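Diol-dehydratase (Roseburia inulinivorans, PDB 5I2A) dehydrates 1,2-propanediol as a B12-independent enzyme of the glycyl radical family. Local coordinates at residues 87-91 against 277-281; 140-145 against 509-514; 202-207 against 534-540; 548-552 against 682-686. One frame throughout, in Å; residues are numbered along the deposited sequence.

Contact 1 (87-91 against 277-281); sequences TYPEF and QIESS
The phenol of Tyr88 ends on a backbone carbonyl: its OH donates to Gln277 O over 2.6 Å, a short bond that lies in the carbonyl plane and makes a C=O...donor angle of 154°. CG of Tyr88 stands anti to the carbonyl carbon (chi1 -62°), which sends the ring out from the 87-91 loop along the end of the other segment. Ile278 O lies at the ring edge, near its plane, 3.5 Å from Tyr88 CE2. Over one face comes Ser281, whose CB sits 3.5 Å from the Tyr88 ring centroid and only 13° off the normal, a CH-pi contact centred on the ring. The arrangement illustrates how the C-terminal turn of a helix, here helix 262-279, can be met by side chains of a loop far away in sequence; both belong to the pyruvate formate lyase-like family region. Three successive carbonyls of this turn each have a partner: Gln277 O takes the phenol, Ile278 O takes Arg33 NE from helix 32-43, and Glu279 O takes a water that also donates, at 2.7 Å from the water oxygen, to Glu90 OE1. Glu90 OE1 is in turn salt-bridged to Arg33, so one arginine serves both the helix end and the carboxylate, and its positive charge probably suits the negative end of the helix dipole. Phe91 completes the loop side. Its ring is backed on one face by Glu90 CG, while CD2 of Phe91 approaches Ser281 OG to 3.4 Å, a hydroxyl that is itself hydrogen-bonded to Asn162 and Gly163.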
loop_
_atom_site.group_PDB
_atom_site.type_symbol
_atom_site.label_atom_id
_atom_site.label_comp_id
_atom_site.label_asym_id
_atom_site.label_seq_id
_atom_site.Cartn_x
_atom_site.Cartn_y
_atom_site.Cartn_z
ATOM N N THR A 87 6.545 24.750 5.580
ATOM C CA THR A 87 5.457 23.942 6.120
ATOM C C THR A 87 5.329 22.617 5.365
ATOM O O THR A 87 5.862 22.458 4.273
ATOM C CB THR A 87 4.096 24.679 6.073
ATOM O OG1 THR A 87 3.704 24.892 4.713
ATOM C CG2 THR A 87 4.189 26.031 6.792
ATOM N N TYR A 88 4.652 21.660 5.986
ATOM C CA TYR A 88 4.660 20.278 5.526
ATOM C C TYR A 88 3.224 19.728 5.548
ATOM O O TYR A 88 2.872 18.880 6.375
ATOM C CB TYR A 88 5.633 19.437 6.396
ATOM C CG TYR A 88 7.066 19.945 6.292
ATOM C CD1 TYR A 88 7.448 21.128 6.918
ATOM C CD2 TYR A 88 8.028 19.258 5.547
ATOM C CE1 TYR A 88 8.726 21.630 6.793
ATOM C CE2 TYR A 88 9.325 19.742 5.428
ATOM C CZ TYR A 88 9.666 20.936 6.061
ATOM O OH TYR A 88 10.922 21.457 5.960
ATOM N N PRO A 89 2.381 20.227 4.634
ATOM C CA PRO A 89 0.963 19.854 4.641
ATOM C C PRO A 89 0.722 18.376 4.329
ATOM O O PRO A 89 -0.383 17.899 4.576
ATOM C CB PRO A 89 0.358 20.741 3.541
ATOM C CG PRO A 89 1.481 20.989 2.605
ATOM C CD PRO A 89 2.706 21.119 3.507
ATOM N N GLU A 90 1.719 17.670 3.802
ATOM C CA GLU A 90 1.564 16.237 3.536
ATOM C C GLU A 90 1.321 15.466 4.843
ATOM O O GLU A 90 0.755 14.378 4.832
ATOM C CB GLU A 90 2.786 15.667 2.796
ATOM C CG GLU A 90 4.091 15.635 3.597
ATOM C CD GLU A 90 4.995 16.847 3.335
ATOM O OE1 GLU A 90 6.227 16.677 3.263
ATOM O OE2 GLU A 90 4.471 17.968 3.206
ATOM N N PHE A 91 1.748 16.032 5.968
ATOM C CA PHE A 91 1.537 15.376 7.261
ATOM C C PHE A 91 0.309 15.948 7.955
ATOM O O PHE A 91 -0.578 15.202 8.334
ATOM C CB PHE A 91 2.778 15.501 8.153
ATOM C CG PHE A 91 4.025 14.941 7.522
ATOM C CD1 PHE A 91 4.136 13.585 7.264
ATOM C CD2 PHE A 91 5.072 15.776 7.156
ATOM C CE1 PHE A 91 5.278 13.059 6.648
ATOM C CE2 PHE A 91 6.215 15.266 6.555
ATOM C CZ PHE A 91 6.324 13.913 6.301
ATOM N N GLN A 277 15.854 17.611 5.756
ATOM C CA GLN A 277 14.818 18.308 6.518
ATOM C C GLN A 277 13.926 19.187 5.634
ATOM O O GLN A 277 12.974 19.808 6.106
ATOM C CB GLN A 277 15.473 19.113 7.648
ATOM C CG GLN A 277 16.176 18.145 8.622
ATOM C CD GLN A 277 16.853 18.813 9.773
ATOM O OE1 GLN A 277 16.223 19.115 10.779
ATOM N NE2 GLN A 277 18.161 19.025 9.650
ATOM N N ILE A 278 14.239 19.205 4.348
ATOM C CA ILE A 278 13.320 19.685 3.330
ATOM C C ILE A 278 12.442 18.511 2.857
ATOM O O ILE A 278 11.240 18.658 2.705
ATOM C CB ILE A 278 14.082 20.307 2.137
ATOM C CG1 ILE A 278 14.766 21.614 2.562
ATOM C CG2 ILE A 278 13.157 20.552 0.948
ATOM C CD1 ILE A 278 15.627 22.224 1.453
ATOM N N GLU A 279 13.057 17.350 2.650
ATOM C CA GLU A 279 12.331 16.160 2.210
ATOM C C GLU A 279 11.234 15.803 3.198
ATOM O O GLU A 279 10.126 15.483 2.802
ATOM C CB GLU A 279 13.266 14.947 2.028
ATOM C CG GLU A 279 12.520 13.752 1.412
ATOM C CD GLU A 279 13.350 12.476 1.298
ATOM O OE1 GLU A 279 14.227 12.238 2.160
ATOM O OE2 GLU A 279 13.114 11.725 0.321
ATOM N N SER A 280 11.558 15.879 4.487
ATOM C CA SER A 280 10.600 15.612 5.551
ATOM C C SER A 280 10.832 16.537 6.741
ATOM O O SER A 280 11.954 16.965 6.979
ATOM C CB SER A 280 10.697 14.150 6.003
ATOM O OG SER A 280 9.909 13.937 7.150
ATOM N N SER A 281 9.780 16.816 7.499
ATOM C CA SER A 281 9.886 17.644 8.706
ATOM C C SER A 281 10.271 16.864 9.965
ATOM O O SER A 281 10.276 17.426 11.057
ATOM C CB SER A 281 8.565 18.378 8.965
ATOM O OG SER A 281 7.478 17.476 8.914
HETATM O O HOH W 1 7.529 14.318 3.222
#

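Contact 2 (140-145 against 509-514); sequences YMAPET and NADNAI
Ala513 CB is the small apolar centre here, with Tyr140 CB 3.7 Å and Met141 CG 3.6 Å away. From CG onward the Met141 chain is extended (chi2 180°), which carries its methyl along the helix surface until CE rests 3.6 Å from Ile514 CG1, the two side chains crossing obliquely. Phe160 of helix 157-161 also touches both Met141 and Ile514. One turn back along the helix, Ala510 CB receives the methyl of Thr145, CG2 to CB being 3.6 Å. The motif is the start of one helix docked against the flank of another: Ala142 is the N-cap of helix 143-150, and Asn509 projects to it from the long helix 489-521. Asn509 OD1 is gripped twice, by Ala142 N at 3.0 Å in a nearly straight bond (170°) and by Thr145 OG1 at 2.8 Å. The peptide N-H comes in tilted 21° from the carbonyl plane, whereas the hydroxyl stands well above that plane; both lie on the same face. With ND2 also bonded, to a water and to the second subunit, both ends of the amide are held, which fixes its rotation. That water, 2.9 Å from Asn509 ND2, in turn donates to Tyr140 O. At this polar edge the second subunit closes in: Phe195 O of that subunit accepts from Asn509 ND2, and Ser201 of that subunit hydrogen-bonds Tyr140 O.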
loop_
_atom_site.group_PDB
_atom_site.type_symbol
_atom_site.label_atom_id
_atom_site.label_comp_id
_atom_site.label_asym_id
_atom_site.label_seq_id
_atom_site.Cartn_x
_atom_site.Cartn_y
_atom_site.Cartn_z
ATOM N N TYR A 140 -6.887 4.707 11.351
ATOM C CA TYR A 140 -6.331 3.401 11.704
ATOM C C TYR A 140 -6.246 3.154 13.223
ATOM O O TYR A 140 -5.811 2.092 13.644
ATOM C CB TYR A 140 -4.940 3.233 11.089
ATOM C CG TYR A 140 -4.904 2.632 9.701
ATOM C CD1 TYR A 140 -5.711 1.541 9.353
ATOM C CD2 TYR A 140 -4.027 3.129 8.745
ATOM C CE1 TYR A 140 -5.637 0.980 8.080
ATOM C CE2 TYR A 140 -3.959 2.587 7.481
ATOM C CZ TYR A 140 -4.751 1.517 7.148
ATOM O OH TYR A 140 -4.628 0.995 5.876
ATOM N N MET A 141 -6.646 4.130 14.033
ATOM C CA MET A 141 -6.574 3.984 15.485
ATOM C C MET A 141 -7.862 3.410 16.079
ATOM O O MET A 141 -8.942 3.828 15.707
ATOM C CB MET A 141 -6.277 5.332 16.144
ATOM C CG MET A 141 -4.955 5.928 15.736
ATOM S SD MET A 141 -4.633 7.508 16.520
ATOM C CE MET A 141 -3.110 7.971 15.691
ATOM N N ALA A 142 -7.740 2.474 17.016
ATOM C CA ALA A 142 -8.910 1.933 17.700
ATOM C C ALA A 142 -9.654 3.005 18.505
ATOM O O ALA A 142 -9.049 3.985 18.940
ATOM C CB ALA A 142 -8.508 0.789 18.601
ATOM N N PRO A 143 -10.982 2.837 18.673
ATOM C CA PRO A 143 -11.739 3.788 19.497
ATOM C C PRO A 143 -11.185 3.882 20.920
ATOM O O PRO A 143 -11.154 4.967 21.478
ATOM C CB PRO A 143 -13.156 3.206 19.504
ATOM C CG PRO A 143 -13.236 2.371 18.266
ATOM C CD PRO A 143 -11.850 1.802 18.083
ATOM N N GLU A 144 -10.749 2.759 21.483
ATOM C CA GLU A 144 -10.198 2.751 22.832
ATOM C C GLU A 144 -8.902 3.574 22.889
ATOM O O GLU A 144 -8.620 4.230 23.881
ATOM C CB GLU A 144 -9.951 1.314 23.315
ATOM C CG GLU A 144 -11.235 0.509 23.599
ATOM C CD GLU A 144 -11.882 -0.091 22.348
ATOM O OE1 GLU A 144 -11.484 0.242 21.215
ATOM O OE2 GLU A 144 -12.792 -0.919 22.502
ATOM N N THR A 145 -8.134 3.529 21.808
ATOM C CA THR A 145 -6.929 4.329 21.669
ATOM C C THR A 145 -7.236 5.825 21.653
ATOM O O THR A 145 -6.558 6.617 22.321
ATOM C CB THR A 145 -6.171 3.946 20.386
ATOM O OG1 THR A 145 -5.863 2.548 20.424
ATOM C CG2 THR A 145 -4.893 4.752 20.248
ATOM N N ASN A 509 -0.892 0.655 19.730
ATOM C CA ASN A 509 -1.887 0.800 18.667
ATOM C C ASN A 509 -1.764 2.155 17.948
ATOM O O ASN A 509 -1.773 2.211 16.724
ATOM C CB ASN A 509 -3.306 0.620 19.234
ATOM C CG ASN A 509 -4.385 0.676 18.157
ATOM O OD1 ASN A 509 -4.983 1.719 17.936
ATOM N ND2 ASN A 509 -4.634 -0.455 17.490
ATOM N N ALA A 510 -1.603 3.233 18.711
ATOM C CA ALA A 510 -1.512 4.576 18.133
ATOM C C ALA A 510 -0.266 4.727 17.240
ATOM O O ALA A 510 -0.351 5.205 16.109
ATOM C CB ALA A 510 -1.514 5.638 19.242
ATOM N N ASP A 511 0.884 4.314 17.750
ATOM C CA ASP A 511 2.119 4.429 16.980
ATOM C C ASP A 511 2.096 3.532 15.739
ATOM O O ASP A 511 2.521 3.949 14.669
ATOM C CB ASP A 511 3.337 4.091 17.850
ATOM C CG ASP A 511 3.804 5.263 18.671
ATOM O OD1 ASP A 511 3.682 6.417 18.196
ATOM O OD2 ASP A 511 4.309 5.031 19.780
ATOM N N ASN A 512 1.599 2.308 15.889
ATOM C CA ASN A 512 1.512 1.396 14.750
ATOM C C ASN A 512 0.569 1.961 13.678
ATOM O O ASN A 512 0.833 1.842 12.491
ATOM C CB ASN A 512 1.059 -0.008 15.194
ATOM C CG ASN A 512 2.174 -0.785 15.909
ATOM O OD1 ASN A 512 3.320 -0.340 15.959
ATOM N ND2 ASN A 512 1.841 -1.959 16.432
ATOM N N ALA A 513 -0.518 2.591 14.106
ATOM C CA ALA A 513 -1.424 3.255 13.164
ATOM C C ALA A 513 -0.713 4.372 12.386
ATOM O O ALA A 513 -0.850 4.479 11.173
ATOM C CB ALA A 513 -2.647 3.816 13.902
ATOM N N ILE A 514 0.051 5.196 13.094
ATOM C CA ILE A 514 0.800 6.271 12.451
ATOM C C ILE A 514 1.894 5.692 11.531
ATOM O O ILE A 514 2.169 6.234 10.474
ATOM C CB ILE A 514 1.391 7.217 13.517
ATOM C CG1 ILE A 514 0.246 7.892 14.280
ATOM C CG2 ILE A 514 2.326 8.274 12.892
ATOM C CD1 ILE A 514 0.663 8.567 15.598
HETATM O O HOH W 2 -6.420 0.168 15.274
#

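Contact 3 (202-207 against 534-540); sequences TKMCFL and CIKRGMS
Phe206 drives its ring into the turn that ends helix 534-537, and most of what it meets is backbone. Phe206 CB begins 3.7 Å from Gly538 O. With CG anti to the backbone N (chi1 174°), the ring is directed at the 534-540 segment: Phe206 CD2 reaches Gly538 C at 3.5 Å, while CE2 meets Cys534 O and CZ meets Met539 O. Two side-chain carbons join in, Cys534 CB beside CZ and Ser540 CB beside CE1. CE1 also comes up to Ser540 N, and the peptide joining Met539 to Ser540 lies over one ring face, offset toward the rim. The helix ends in a Schellman motif that lies against the ring, with Gly538 at positive phi as its C-prime residue, Met539 N returning to Cys534 O and Gly538 N bonding Ile535 O weakly. Having no side chain, Gly538 lets Lys203 CG pass 3.8 Å from its CA; the extended lysine chain runs on until Lys203 NZ donates to Lys536 O over 3.1 Å, and Glu189 salt-bridges the same ammonium. Helix 171-190 covers Leu207 and Ile535, helices 49-63 and 525-529 flank Phe206, and Cys205 on helix 200-233 packs against Tyr140 of the second subunit.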
loop_
_atom_site.group_PDB
_atom_site.type_symbol
_atom_site.label_atom_id
_atom_site.label_comp_id
_atom_site.label_asym_id
_atom_site.label_seq_id
_atom_site.Cartn_x
_atom_site.Cartn_y
_atom_site.Cartn_z
ATOM N N THR A 202 7.574 -2.537 -8.115
ATOM C CA THR A 202 7.707 -1.717 -6.926
ATOM C C THR A 202 9.176 -1.462 -6.584
ATOM O O THR A 202 9.533 -0.364 -6.169
ATOM C CB THR A 202 7.006 -2.370 -5.720
ATOM O OG1 THR A 202 7.438 -3.734 -5.603
ATOM C CG2 THR A 202 5.464 -2.318 -5.894
ATOM N N LYS A 203 10.023 -2.474 -6.754
ATOM C CA LYS A 203 11.448 -2.304 -6.497
ATOM C C LYS A 203 12.027 -1.270 -7.455
ATOM O O LYS A 203 12.734 -0.348 -7.039
ATOM C CB LYS A 203 12.215 -3.633 -6.621
ATOM C CG LYS A 203 13.737 -3.487 -6.489
ATOM C CD LYS A 203 14.433 -4.805 -6.110
ATOM C CE LYS A 203 15.921 -4.575 -5.784
ATOM N NZ LYS A 203 16.669 -5.841 -5.479
ATOM N N MET A 204 11.722 -1.416 -8.738
ATOM C CA MET A 204 12.310 -0.534 -9.739
ATOM C C MET A 204 11.762 0.873 -9.606
ATOM O O MET A 204 12.497 1.821 -9.797
ATOM C CB MET A 204 12.077 -1.063 -11.154
ATOM C CG MET A 204 12.956 -2.265 -11.507
ATOM S SD MET A 204 14.723 -1.830 -11.540
ATOM C CE MET A 204 14.636 -0.387 -12.574
ATOM N N CYS A 205 10.483 1.018 -9.258
ATOM C CA CYS A 205 9.953 2.356 -9.013
ATOM C C CYS A 205 10.727 3.053 -7.869
ATOM O O CYS A 205 11.070 4.223 -7.972
ATOM C CB CYS A 205 8.461 2.312 -8.684
ATOM S SG CYS A 205 7.665 3.946 -8.615
ATOM N N PHE A 206 10.979 2.331 -6.785
ATOM C CA PHE A 206 11.712 2.881 -5.642
ATOM C C PHE A 206 13.137 3.265 -6.043
ATOM O O PHE A 206 13.600 4.355 -5.726
ATOM C CB PHE A 206 11.735 1.880 -4.484
ATOM C CG PHE A 206 12.591 2.303 -3.333
ATOM C CD1 PHE A 206 12.220 3.362 -2.521
ATOM C CD2 PHE A 206 13.781 1.644 -3.062
ATOM C CE1 PHE A 206 13.023 3.757 -1.457
ATOM C CE2 PHE A 206 14.581 2.028 -1.998
ATOM C CZ PHE A 206 14.204 3.091 -1.199
ATOM N N LEU A 207 13.818 2.372 -6.759
ATOM C CA LEU A 207 15.176 2.651 -7.225
ATOM C C LEU A 207 15.203 3.863 -8.177
ATOM O O LEU A 207 16.083 4.701 -8.062
ATOM C CB LEU A 207 15.791 1.411 -7.893
ATOM C CG LEU A 207 16.007 0.199 -6.965
ATOM C CD1 LEU A 207 16.616 -0.996 -7.685
ATOM C CD2 LEU A 207 16.873 0.573 -5.761
ATOM N N CYS A 534 17.963 -0.357 2.260
ATOM C CA CYS A 534 16.823 0.031 1.442
ATOM C C CYS A 534 17.032 -0.256 -0.049
ATOM O O CYS A 534 16.152 -0.800 -0.710
ATOM C CB CYS A 534 16.510 1.502 1.684
ATOM S SG CYS A 534 16.005 1.800 3.402
ATOM N N ILE A 535 18.210 0.073 -0.561
ATOM C CA ILE A 535 18.506 -0.113 -1.978
ATOM C C ILE A 535 18.407 -1.584 -2.370
ATOM O O ILE A 535 17.720 -1.938 -3.320
ATOM C CB ILE A 535 19.907 0.452 -2.326
ATOM C CG1 ILE A 535 19.840 1.975 -2.411
ATOM C CG2 ILE A 535 20.439 -0.142 -3.631
ATOM C CD1 ILE A 535 21.188 2.648 -2.373
ATOM N N LYS A 536 19.064 -2.442 -1.604
ATOM C CA LYS A 536 19.049 -3.872 -1.872
ATOM C C LYS A 536 17.654 -4.496 -1.737
ATOM O O LYS A 536 17.284 -5.367 -2.515
ATOM C CB LYS A 536 20.030 -4.569 -0.936
ATOM C CG LYS A 536 20.168 -6.060 -1.135
ATOM C CD LYS A 536 21.225 -6.609 -0.179
ATOM C CE LYS A 536 22.528 -5.823 -0.317
ATOM N NZ LYS A 536 23.518 -6.141 0.752
ATOM N N ARG A 537 16.880 -4.050 -0.752
ATOM C CA ARG A 537 15.558 -4.622 -0.535
ATOM C C ARG A 537 14.525 -4.031 -1.473
ATOM O O ARG A 537 13.466 -4.602 -1.668
ATOM C CB ARG A 537 15.118 -4.428 0.917
ATOM C CG ARG A 537 15.975 -5.218 1.904
ATOM C CD ARG A 537 15.557 -4.971 3.337
ATOM N NE ARG A 537 16.381 -5.743 4.254
ATOM C CZ ARG A 537 16.268 -5.698 5.576
ATOM N NH1 ARG A 537 15.357 -4.918 6.153
ATOM N NH2 ARG A 537 17.069 -6.440 6.321
ATOM N N GLY A 538 14.843 -2.883 -2.051
ATOM C CA GLY A 538 13.931 -2.224 -2.954
ATOM C C GLY A 538 12.744 -1.574 -2.265
ATOM O O GLY A 538 11.686 -1.455 -2.862
ATOM N N MET A 539 12.913 -1.159 -1.013
ATOM C CA MET A 539 11.830 -0.485 -0.291
ATOM C C MET A 539 12.371 0.593 0.640
ATOM O O MET A 539 13.497 0.515 1.097
ATOM C CB MET A 539 10.992 -1.486 0.508
ATOM C CG MET A 539 11.817 -2.352 1.449
ATOM S SD MET A 539 11.039 -3.944 1.703
ATOM C CE MET A 539 10.135 -3.629 3.206
ATOM N N SER A 540 11.541 1.592 0.905
ATOM C CA SER A 540 11.913 2.710 1.737
ATOM C C SER A 540 12.104 2.303 3.190
ATOM O O SER A 540 11.637 1.247 3.638
ATOM C CB SER A 540 10.843 3.808 1.648
ATOM O OG SER A 540 9.698 3.450 2.385
HETATM O O HOH W 3 9.469 -3.454 -3.717
#

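Contact 4 (548-552 against 682-686); sequences YNFTG and KNPRG
Arg685 grips Phe550 O end-on with two nitrogens, NH2 at 3.1 Å and NH1 at 3.2 Å from that single oxygen. The oxygen lies in the guanidinium plane, but both nitrogens stand on one face of the carbonyl, out of its plane. A bend at chi3 (-64°) turns the arginine head to meet the strand. Two carboxylates hold it as well: Asp515 salt-bridges NH2 and Asp448 salt-bridges NH1, while Trp450 adds a cation-pi contact. Next to this grip Asn683 ND2 donates to Thr551 OG1 over 3.0 Å, a rather bent bond (136°) tilted from the amide plane. The other end of the same amide organises its own loop, for Asn683 OD1 accepts from Arg685 N at 3.0 Å in an Asx turn laid over the type I beta turn 683-686, and it also takes Gly687 N. That oxygen sits above the centre of the guanidinium. Further out, Asn549 packs across the arginine chain, its OD1 3.7 Å from Arg685 CB and its amide turned 66° from the guanidinium plane. Asn549 ND2 bonds Ala546 O and a water. Strand 548-556 pairs directly with strand 688-689, so the turn is pinned just ahead of that pairing. Asp515 and Asp448 probably balance the buried positive charge, and the contact between strand and loop rests on polar bonds far more than on apolar packing.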
loop_
_atom_site.group_PDB
_atom_site.type_symbol
_atom_site.label_atom_id
_atom_site.label_comp_id
_atom_site.label_asym_id
_atom_site.label_seq_id
_atom_site.Cartn_x
_atom_site.Cartn_y
_atom_site.Cartn_z
ATOM N N TYR A 548 17.764 -2.362 10.896
ATOM C CA TYR A 548 17.251 -2.336 12.261
ATOM C C TYR A 548 16.022 -1.448 12.320
ATOM O O TYR A 548 16.027 -0.328 11.807
ATOM C CB TYR A 548 18.332 -1.853 13.244
ATOM C CG TYR A 548 19.506 -2.793 13.268
ATOM C CD1 TYR A 548 19.366 -4.073 13.782
ATOM C CD2 TYR A 548 20.739 -2.425 12.750
ATOM C CE1 TYR A 548 20.412 -4.962 13.790
ATOM C CE2 TYR A 548 21.813 -3.325 12.753
ATOM C CZ TYR A 548 21.632 -4.591 13.275
ATOM O OH TYR A 548 22.658 -5.509 13.288
ATOM N N ASN A 549 14.976 -1.964 12.947
ATOM C CA ASN A 549 13.713 -1.263 13.045
ATOM C C ASN A 549 13.201 -1.273 14.464
ATOM O O ASN A 549 13.080 -2.341 15.076
ATOM C CB ASN A 549 12.685 -1.898 12.111
ATOM C CG ASN A 549 13.033 -1.685 10.671
ATOM O OD1 ASN A 549 12.836 -0.600 10.147
ATOM N ND2 ASN A 549 13.599 -2.698 10.033
ATOM N N PHE A 550 12.922 -0.088 14.994
ATOM C CA PHE A 550 12.406 0.018 16.355
ATOM C C PHE A 550 11.239 0.995 16.425
ATOM O O PHE A 550 10.996 1.763 15.492
ATOM C CB PHE A 550 13.501 0.477 17.337
ATOM C CG PHE A 550 14.740 -0.396 17.334
ATOM C CD1 PHE A 550 14.730 -1.646 17.929
ATOM C CD2 PHE A 550 15.922 0.059 16.763
ATOM C CE1 PHE A 550 15.882 -2.442 17.937
ATOM C CE2 PHE A 550 17.067 -0.726 16.758
ATOM C CZ PHE A 550 17.043 -1.987 17.350
ATOM N N THR A 551 10.537 0.957 17.550
ATOM C CA THR A 551 9.666 2.047 17.943
ATOM C C THR A 551 9.997 2.393 19.399
ATOM O O THR A 551 10.032 1.514 20.260
ATOM C CB THR A 551 8.168 1.684 17.780
ATOM O OG1 THR A 551 7.921 1.260 16.434
ATOM C CG2 THR A 551 7.290 2.891 18.097
ATOM N N GLY A 552 10.248 3.669 19.671
ATOM C CA GLY A 552 10.746 4.084 20.976
ATOM C C GLY A 552 9.876 5.145 21.637
ATOM O O GLY A 552 10.017 6.335 21.347
ATOM N N LYS A 682 5.603 -5.368 18.717
ATOM C CA LYS A 682 6.243 -5.261 17.413
ATOM C C LYS A 682 5.598 -4.175 16.576
ATOM O O LYS A 682 4.459 -3.795 16.816
ATOM C CB LYS A 682 6.177 -6.593 16.668
ATOM C CG LYS A 682 6.752 -7.756 17.450
ATOM C CD LYS A 682 6.534 -9.067 16.717
ATOM C CE LYS A 682 6.965 -10.257 17.565
ATOM N NZ LYS A 682 6.745 -11.554 16.859
ATOM N N ASN A 683 6.326 -3.683 15.582
ATOM C CA ASN A 683 5.811 -2.614 14.738
ATOM C C ASN A 683 5.670 -3.116 13.307
ATOM O O ASN A 683 6.164 -4.196 12.997
ATOM C CB ASN A 683 6.718 -1.365 14.828
ATOM C CG ASN A 683 8.142 -1.615 14.354
ATOM O OD1 ASN A 683 8.369 -2.243 13.326
ATOM N ND2 ASN A 683 9.121 -1.102 15.119
ATOM N N PRO A 684 4.989 -2.344 12.437
ATOM C CA PRO A 684 4.734 -2.825 11.071
ATOM C C PRO A 684 5.963 -2.846 10.175
ATOM O O PRO A 684 5.867 -3.341 9.053
ATOM C CB PRO A 684 3.702 -1.816 10.528
ATOM C CG PRO A 684 3.089 -1.225 11.739
ATOM C CD PRO A 684 4.204 -1.130 12.722
ATOM N N ARG A 685 7.091 -2.322 10.655
ATOM C CA ARG A 685 8.333 -2.374 9.887
ATOM C C ARG A 685 9.139 -3.636 10.226
ATOM O O ARG A 685 10.283 -3.774 9.792
ATOM C CB ARG A 685 9.191 -1.110 10.133
ATOM C CG ARG A 685 8.792 0.113 9.281
ATOM C CD ARG A 685 9.303 1.433 9.870
ATOM N NE ARG A 685 8.687 1.697 11.164
ATOM C CZ ARG A 685 9.332 1.736 12.320
ATOM N NH1 ARG A 685 10.651 1.563 12.360
ATOM N NH2 ARG A 685 8.655 1.946 13.438
ATOM N N GLY A 686 8.552 -4.547 10.998
ATOM C CA GLY A 686 9.223 -5.803 11.326
ATOM C C GLY A 686 10.220 -5.747 12.476
ATOM O O GLY A 686 11.051 -6.636 12.633
HETATM O O HOH W 4 13.994 -5.243 11.671
#

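Overall arrangement
All four contacts belong to the pyruvate formate lyase-like region of the chain. Contacts 1, 2 and 3 interleave, their segments alternating, whereas contact 4 opens after all three have closed. Contacts 2 and 4 are nearest, about 15 Å between centres, and touch directly: Asn512 of helix 489-521 meets the 682-684 loop, probably with a hydrogen bond from ND2 to Lys682 O. Contacts 1 and 3, about 22 Å between centres, share helices 49-63 and 525-529 as neighbours. Contact 3 leads toward contact 4 through the short link from helix 534-537 to strand 548-556. Contacts 2, 3 and 4 reach the second subunit, where Tyr140 of contact 2 meets Cys205 of contact 3 across the interface; contact 1 lies apart from it.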